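Local coordinates for protein geranyl diphosphate synthase small subunit (Antirrhinum majus, PDB 3QKC) that probably serves as the regulatory partner of a heteromeric prenyltransferase, steering its large subunit toward geranyl diphosphate, the C10 precursor of monoterpenes, at residues 204-218 / 230-244. Residues are numbered along the deposited sequence; the frame is centred on the assembly and turned at random.
Sequences KLRRFGLYVGTVQGL and IKELKELAVKELESF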
loop_
_atom_site.group_PDB
_atom_site.type_symbol
_atom_site.label_atom_id
_atom_site.label_comp_id
_atom_site.label_asym_id
_atom_site.label_seq_id
_atom_site.Cartn_x
_atom_site.Cartn_y
_atom_site.Cartn_z
ATOM N N LYS A 204 2.001 13.725 20.987
ATOM C CA LYS A 204 2.284 13.094 22.272
ATOM C C LYS A 204 1.952 11.597 22.278
ATOM O O LYS A 204 2.762 10.783 22.728
ATOM C CB LYS A 204 1.578 13.831 23.413
ATOM C CG LYS A 204 2.258 15.152 23.810
ATOM C CD LYS A 204 1.779 15.658 25.159
ATOM C CE LYS A 204 2.707 16.732 25.726
ATOM N NZ LYS A 204 3.877 16.151 26.456
ATOM N N LEU A 205 0.774 11.241 21.766
ATOM C CA LEU A 205 0.389 9.834 21.666
ATOM C C LEU A 205 1.252 9.111 20.656
ATOM O O LEU A 205 1.533 7.918 20.816
ATOM C CB LEU A 205 -1.099 9.674 21.347
ATOM C CG LEU A 205 -1.946 9.724 22.629
ATOM C CD1 LEU A 205 -3.342 10.280 22.362
ATOM C CD2 LEU A 205 -1.995 8.355 23.350
ATOM N N ARG A 206 1.694 9.845 19.631
ATOM C CA ARG A 206 2.611 9.283 18.650
ATOM C C ARG A 206 3.917 8.886 19.328
ATOM O O ARG A 206 4.404 7.768 19.140
ATOM C CB ARG A 206 2.880 10.248 17.489
ATOM C CG ARG A 206 3.492 9.547 16.268
ATOM C CD ARG A 206 3.980 10.541 15.231
ATOM N NE ARG A 206 2.949 10.904 14.255
ATOM C CZ ARG A 206 2.250 12.039 14.287
ATOM N NH1 ARG A 206 1.345 12.294 13.350
ATOM N NH2 ARG A 206 2.453 12.928 15.249
ATOM N N ARG A 207 4.465 9.804 20.125
ATOM C CA ARG A 207 5.681 9.531 20.886
ATOM C C ARG A 207 5.426 8.395 21.868
ATOM O O ARG A 207 6.247 7.484 21.989
ATOM C CB ARG A 207 6.196 10.785 21.604
ATOM C CG ARG A 207 6.736 11.850 20.652
ATOM C CD ARG A 207 7.650 12.869 21.352
ATOM N NE ARG A 207 6.954 13.690 22.352
ATOM C CZ ARG A 207 6.107 14.684 22.069
ATOM N NH1 ARG A 207 5.805 14.990 20.813
ATOM N NH2 ARG A 207 5.539 15.363 23.051
ATOM N N PHE A 208 4.270 8.424 22.533
ATOM C CA PHE A 208 3.893 7.312 23.401
ATOM C C PHE A 208 4.018 5.972 22.687
ATOM O O PHE A 208 4.685 5.071 23.185
ATOM C CB PHE A 208 2.478 7.443 23.966
ATOM C CG PHE A 208 2.087 6.272 24.829
ATOM C CD1 PHE A 208 2.502 6.204 26.161
ATOM C CD2 PHE A 208 1.358 5.203 24.296
ATOM C CE1 PHE A 208 2.170 5.098 26.963
ATOM C CE2 PHE A 208 1.025 4.099 25.089
ATOM C CZ PHE A 208 1.428 4.049 26.426
ATOM N N GLY A 209 3.361 5.854 21.533
ATOM C CA GLY A 209 3.354 4.615 20.761
ATOM C C GLY A 209 4.748 4.167 20.406
ATOM O O GLY A 209 5.089 3.003 20.570
ATOM N N LEU A 210 5.569 5.107 19.943
ATOM C CA LEU A 210 6.964 4.808 19.621
ATOM C C LEU A 210 7.702 4.142 20.773
ATOM O O LEU A 210 8.417 3.156 20.556
ATOM C CB LEU A 210 7.718 6.054 19.166
ATOM C CG LEU A 210 9.074 5.876 18.461
ATOM C CD1 LEU A 210 8.963 5.067 17.168
ATOM C CD2 LEU A 210 9.701 7.246 18.169
ATOM N N TYR A 211 7.535 4.677 21.984
ATOM C CA TYR A 211 8.264 4.177 23.141
ATOM C C TYR A 211 7.820 2.759 23.516
ATOM O O TYR A 211 8.650 1.869 23.636
ATOM C CB TYR A 211 8.160 5.129 24.348
ATOM C CG TYR A 211 8.601 6.562 24.089
ATOM C CD1 TYR A 211 7.885 7.630 24.630
ATOM C CD2 TYR A 211 9.727 6.850 23.307
ATOM C CE1 TYR A 211 8.275 8.958 24.404
ATOM C CE2 TYR A 211 10.122 8.167 23.060
ATOM C CZ TYR A 211 9.394 9.214 23.621
ATOM O OH TYR A 211 9.768 10.513 23.406
ATOM N N VAL A 212 6.516 2.552 23.681
ATOM C CA VAL A 212 6.001 1.208 23.982
ATOM C C VAL A 212 6.208 0.190 22.853
ATOM O O VAL A 212 6.414 -0.993 23.125
ATOM C CB VAL A 212 4.522 1.223 24.453
ATOM C CG1 VAL A 212 4.419 1.924 25.819
ATOM C CG2 VAL A 212 3.600 1.875 23.425
ATOM N N GLY A 213 6.174 0.648 21.599
ATOM C CA GLY A 213 6.446 -0.220 20.460
ATOM C C GLY A 213 7.891 -0.650 20.400
ATOM O O GLY A 213 8.197 -1.829 20.140
ATOM N N THR A 214 8.799 0.301 20.650
ATOM C CA THR A 214 10.211 -0.031 20.784
ATOM C C THR A 214 10.435 -1.052 21.916
ATOM O O THR A 214 11.172 -2.028 21.741
ATOM C CB THR A 214 11.079 1.222 20.991
ATOM O OG1 THR A 214 10.881 2.127 19.893
ATOM C CG2 THR A 214 12.559 0.848 21.088
ATOM N N VAL A 215 9.797 -0.837 23.064
ATOM C CA VAL A 215 9.861 -1.818 24.164
ATOM C C VAL A 215 9.337 -3.198 23.727
ATOM O O VAL A 215 9.991 -4.205 23.952
ATOM C CB VAL A 215 9.148 -1.310 25.435
ATOM C CG1 VAL A 215 8.923 -2.453 26.456
ATOM C CG2 VAL A 215 9.947 -0.164 26.058
ATOM N N GLN A 216 8.189 -3.223 23.053
ATOM C CA GLN A 216 7.612 -4.473 22.552
ATOM C C GLN A 216 8.570 -5.173 21.575
ATOM O O GLN A 216 8.786 -6.397 21.655
ATOM C CB GLN A 216 6.245 -4.203 21.913
ATOM C CG GLN A 216 5.199 -5.292 22.162
ATOM C CD GLN A 216 4.608 -5.276 23.583
ATOM O OE1 GLN A 216 5.281 -4.937 24.565
ATOM N NE2 GLN A 216 3.338 -5.647 23.684
ATOM N N GLY A 217 9.173 -4.393 20.680
ATOM C CA GLY A 217 10.251 -4.887 19.837
ATOM C C GLY A 217 11.403 -5.511 20.595
ATOM O O GLY A 217 11.821 -6.630 20.280
ATOM N N LEU A 218 11.926 -4.787 21.585
ATOM C CA LEU A 218 13.084 -5.235 22.360
ATOM C C LEU A 218 12.841 -6.533 23.130
ATOM O O LEU A 218 13.718 -7.409 23.183
ATOM C CB LEU A 218 13.548 -4.143 23.327
ATOM C CG LEU A 218 14.301 -2.942 22.745
ATOM C CD1 LEU A 218 14.497 -1.867 23.805
ATOM C CD2 LEU A 218 15.636 -3.357 22.132
ATOM N N ILE A 230 15.014 -0.395 28.467
ATOM C CA ILE A 230 13.582 -0.642 28.608
ATOM C C ILE A 230 12.932 0.222 29.701
ATOM O O ILE A 230 11.897 0.843 29.451
ATOM C CB ILE A 230 13.263 -2.153 28.740
ATOM C CG1 ILE A 230 13.253 -2.785 27.344
ATOM C CG2 ILE A 230 11.918 -2.383 29.422
ATOM C CD1 ILE A 230 13.798 -4.202 27.280
ATOM N N LYS A 231 13.550 0.291 30.884
ATOM C CA LYS A 231 13.062 1.173 31.952
ATOM C C LYS A 231 13.145 2.652 31.549
ATOM O O LYS A 231 12.239 3.433 31.832
ATOM C CB LYS A 231 13.810 0.936 33.272
ATOM C CG LYS A 231 12.902 1.059 34.500
ATOM C CD LYS A 231 13.618 1.603 35.739
ATOM C CE LYS A 231 13.355 3.096 35.942
ATOM N NZ LYS A 231 11.890 3.409 36.081
ATOM N N GLU A 232 14.239 3.020 30.886
ATOM C CA GLU A 232 14.398 4.335 30.268
ATOM C C GLU A 232 13.184 4.691 29.370
ATOM O O GLU A 232 12.536 5.727 29.570
ATOM C CB GLU A 232 15.714 4.342 29.479
ATOM C CG GLU A 232 16.291 5.700 29.097
ATOM C CD GLU A 232 17.741 5.601 28.588
ATOM O OE1 GLU A 232 18.491 4.704 29.050
ATOM O OE2 GLU A 232 18.138 6.429 27.733
ATOM N N LEU A 233 12.859 3.819 28.412
ATOM C CA LEU A 233 11.744 4.063 27.470
ATOM C C LEU A 233 10.358 4.014 28.116
ATOM O O LEU A 233 9.487 4.815 27.772
ATOM C CB LEU A 233 11.809 3.122 26.256
ATOM C CG LEU A 233 12.893 3.416 25.209
ATOM C CD1 LEU A 233 13.327 2.136 24.524
ATOM C CD2 LEU A 233 12.471 4.458 24.178
ATOM N N LYS A 234 10.165 3.093 29.057
ATOM C CA LYS A 234 8.915 3.021 29.826
ATOM C C LYS A 234 8.606 4.320 30.563
ATOM O O LYS A 234 7.446 4.728 30.650
ATOM C CB LYS A 234 8.944 1.862 30.826
ATOM C CG LYS A 234 8.786 0.493 30.188
ATOM C CD LYS A 234 8.416 -0.558 31.217
ATOM C CE LYS A 234 8.002 -1.845 30.527
ATOM N NZ LYS A 234 7.319 -2.755 31.489
ATOM N N GLU A 235 9.650 4.956 31.090
ATOM C CA GLU A 235 9.516 6.226 31.807
ATOM C C GLU A 235 9.070 7.341 30.871
ATOM O O GLU A 235 8.227 8.153 31.240
ATOM C CB GLU A 235 10.825 6.604 32.509
ATOM C CG GLU A 235 11.148 5.718 33.702
ATOM C CD GLU A 235 12.267 6.266 34.560
ATOM O OE1 GLU A 235 12.008 6.528 35.755
ATOM O OE2 GLU A 235 13.402 6.435 34.049
ATOM N N LEU A 236 9.635 7.365 29.662
ATOM C CA LEU A 236 9.231 8.327 28.638
ATOM C C LEU A 236 7.781 8.121 28.215
ATOM O O LEU A 236 7.060 9.090 27.960
ATOM C CB LEU A 236 10.148 8.260 27.417
ATOM C CG LEU A 236 11.587 8.747 27.566
ATOM C CD1 LEU A 236 12.356 8.432 26.293
ATOM C CD2 LEU A 236 11.655 10.244 27.890
ATOM N N ALA A 237 7.357 6.858 28.152
ATOM C CA ALA A 237 5.976 6.524 27.813
ATOM C C ALA A 237 5.026 7.128 28.839
ATOM O O ALA A 237 4.026 7.754 28.477
ATOM C CB ALA A 237 5.790 5.017 27.715
ATOM N N VAL A 238 5.360 6.973 30.119
ATOM C CA VAL A 238 4.552 7.555 31.184
ATOM C C VAL A 238 4.461 9.089 31.048
ATOM O O VAL A 238 3.364 9.642 31.122
ATOM C CB VAL A 238 4.996 7.065 32.604
ATOM C CG1 VAL A 238 5.758 8.152 33.390
ATOM C CG2 VAL A 238 3.785 6.607 33.393
ATOM N N LYS A 239 5.592 9.753 30.787
ATOM C CA LYS A 239 5.633 11.220 30.651
ATOM C C LYS A 239 4.543 11.716 29.715
ATOM O O LYS A 239 3.784 12.628 30.066
ATOM C CB LYS A 239 6.981 11.723 30.101
ATOM C CG LYS A 239 8.224 10.983 30.556
ATOM C CD LYS A 239 8.764 11.477 31.890
ATOM C CE LYS A 239 10.248 11.121 32.039
ATOM N NZ LYS A 239 11.114 11.816 31.026
ATOM N N GLU A 240 4.483 11.112 28.525
ATOM C CA GLU A 240 3.516 11.488 27.500
ATOM C C GLU A 240 2.078 11.328 27.992
ATOM O O GLU A 240 1.223 12.170 27.722
ATOM C CB GLU A 240 3.750 10.693 26.204
ATOM C CG GLU A 240 5.142 10.881 25.562
ATOM C CD GLU A 240 5.459 12.327 25.169
ATOM O OE1 GLU A 240 4.542 13.173 25.144
ATOM O OE2 GLU A 240 6.635 12.618 24.864
ATOM N N LEU A 241 1.828 10.265 28.750
ATOM C CA LEU A 241 0.494 9.990 29.271
ATOM C C LEU A 241 -0.052 11.051 30.228
ATOM O O LEU A 241 -1.259 11.284 30.270
ATOM C CB LEU A 241 0.451 8.614 29.933
ATOM C CG LEU A 241 0.424 7.461 28.934
ATOM C CD1 LEU A 241 0.099 6.162 29.643
ATOM C CD2 LEU A 241 -0.583 7.726 27.804
ATOM N N GLU A 242 0.842 11.696 30.974
ATOM C CA GLU A 242 0.464 12.690 31.985
ATOM C C GLU A 242 -0.453 13.807 31.465
ATOM O O GLU A 242 -1.245 14.372 32.226
ATOM C CB GLU A 242 1.710 13.301 32.638
ATOM C CG GLU A 242 2.628 12.282 33.304
ATOM C CD GLU A 242 3.465 12.879 34.421
ATOM O OE1 GLU A 242 3.723 12.157 35.402
ATOM O OE2 GLU A 242 3.859 14.062 34.331
ATOM N N SER A 243 -0.349 14.116 30.176
ATOM C CA SER A 243 -1.147 15.182 29.572
ATOM C C SER A 243 -2.608 14.780 29.337
ATOM O O SER A 243 -3.445 15.624 29.006
ATOM C CB SER A 243 -0.501 15.646 28.265
ATOM O OG SER A 243 0.806 16.150 28.502
ATOM N N PHE A 244 -2.906 13.495 29.509
ATOM C CA PHE A 244 -4.253 12.967 29.313
ATOM C C PHE A 244 -4.801 12.474 30.645
ATOM O O PHE A 244 -4.130 12.598 31.669
ATOM C CB PHE A 244 -4.230 11.830 28.282
ATOM C CG PHE A 244 -3.556 12.201 26.989
ATOM C CD1 PHE A 244 -4.292 12.726 25.934
ATOM C CD2 PHE A 244 -2.182 12.042 26.834
ATOM C CE1 PHE A 244 -3.673 13.082 24.744
ATOM C CE2 PHE A 244 -1.553 12.395 25.650
ATOM C CZ PHE A 244 -2.297 12.919 24.600
#
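Glu240, a buried acid, turns its carboxylate back onto helix 199-219 and sits as a knob among Lys204, Arg207, Phe208 and Tyr211. Its chain is bent at chi2, which carries the head across the Arg207 side chain. The shortest of its bonds runs from Arg207 NE to Glu240 OE2 at 2.7 Å; the nitrogen meets that oxygen from above the carboxylate plane, and the two flat groups stand 74° apart, so the two nitrogens do not meet the two oxygens in one plane. Arg207 NH2 and Lys204 NZ add only weak bonds to Glu240 OE1, and the Lys204 methylenes lie along the same oxygen.

Beside this network, Tyr211 fits among Leu233, Leu236, Ala237 and Glu240. Leu236 CB lies over one face of the Tyr211 ring, 3.8 Å from its centroid and 19° off the normal, a CH-pi contact, while Arg207 O lies above the opposite face near the rim. Glu240 CG meets the ring edge 3.9 Å from Tyr211 CE1. An alanine at Tyr211 is likely to leave Leu236 without its aromatic partner and open a gap beside the Glu240 stem.

The Phe208 side chain starts out trans to its amide nitrogen, and from there its ring reaches Ala237 and Leu241: Leu241 CD2 lies over its face, and Ala237 O approaches the edge, 3.2 Å from Phe208 CD1. Leu233 returns the interlock, its CD1 touching Thr214 CG2 at 3.7 Å.

The axes of segments 204-218 and 230-241 approach to 8.5 Å at 156°, an antiparallel pair within the all-helical prenyltransferase fold; helices 48-59 and 248-255 pack on Phe208 and Phe244. Apolar contacts thus run the length of the interface, and near the Lys204 end a buried carboxylate is set among them, facing two cationic side chains, which would be expected to stabilise its ionised form.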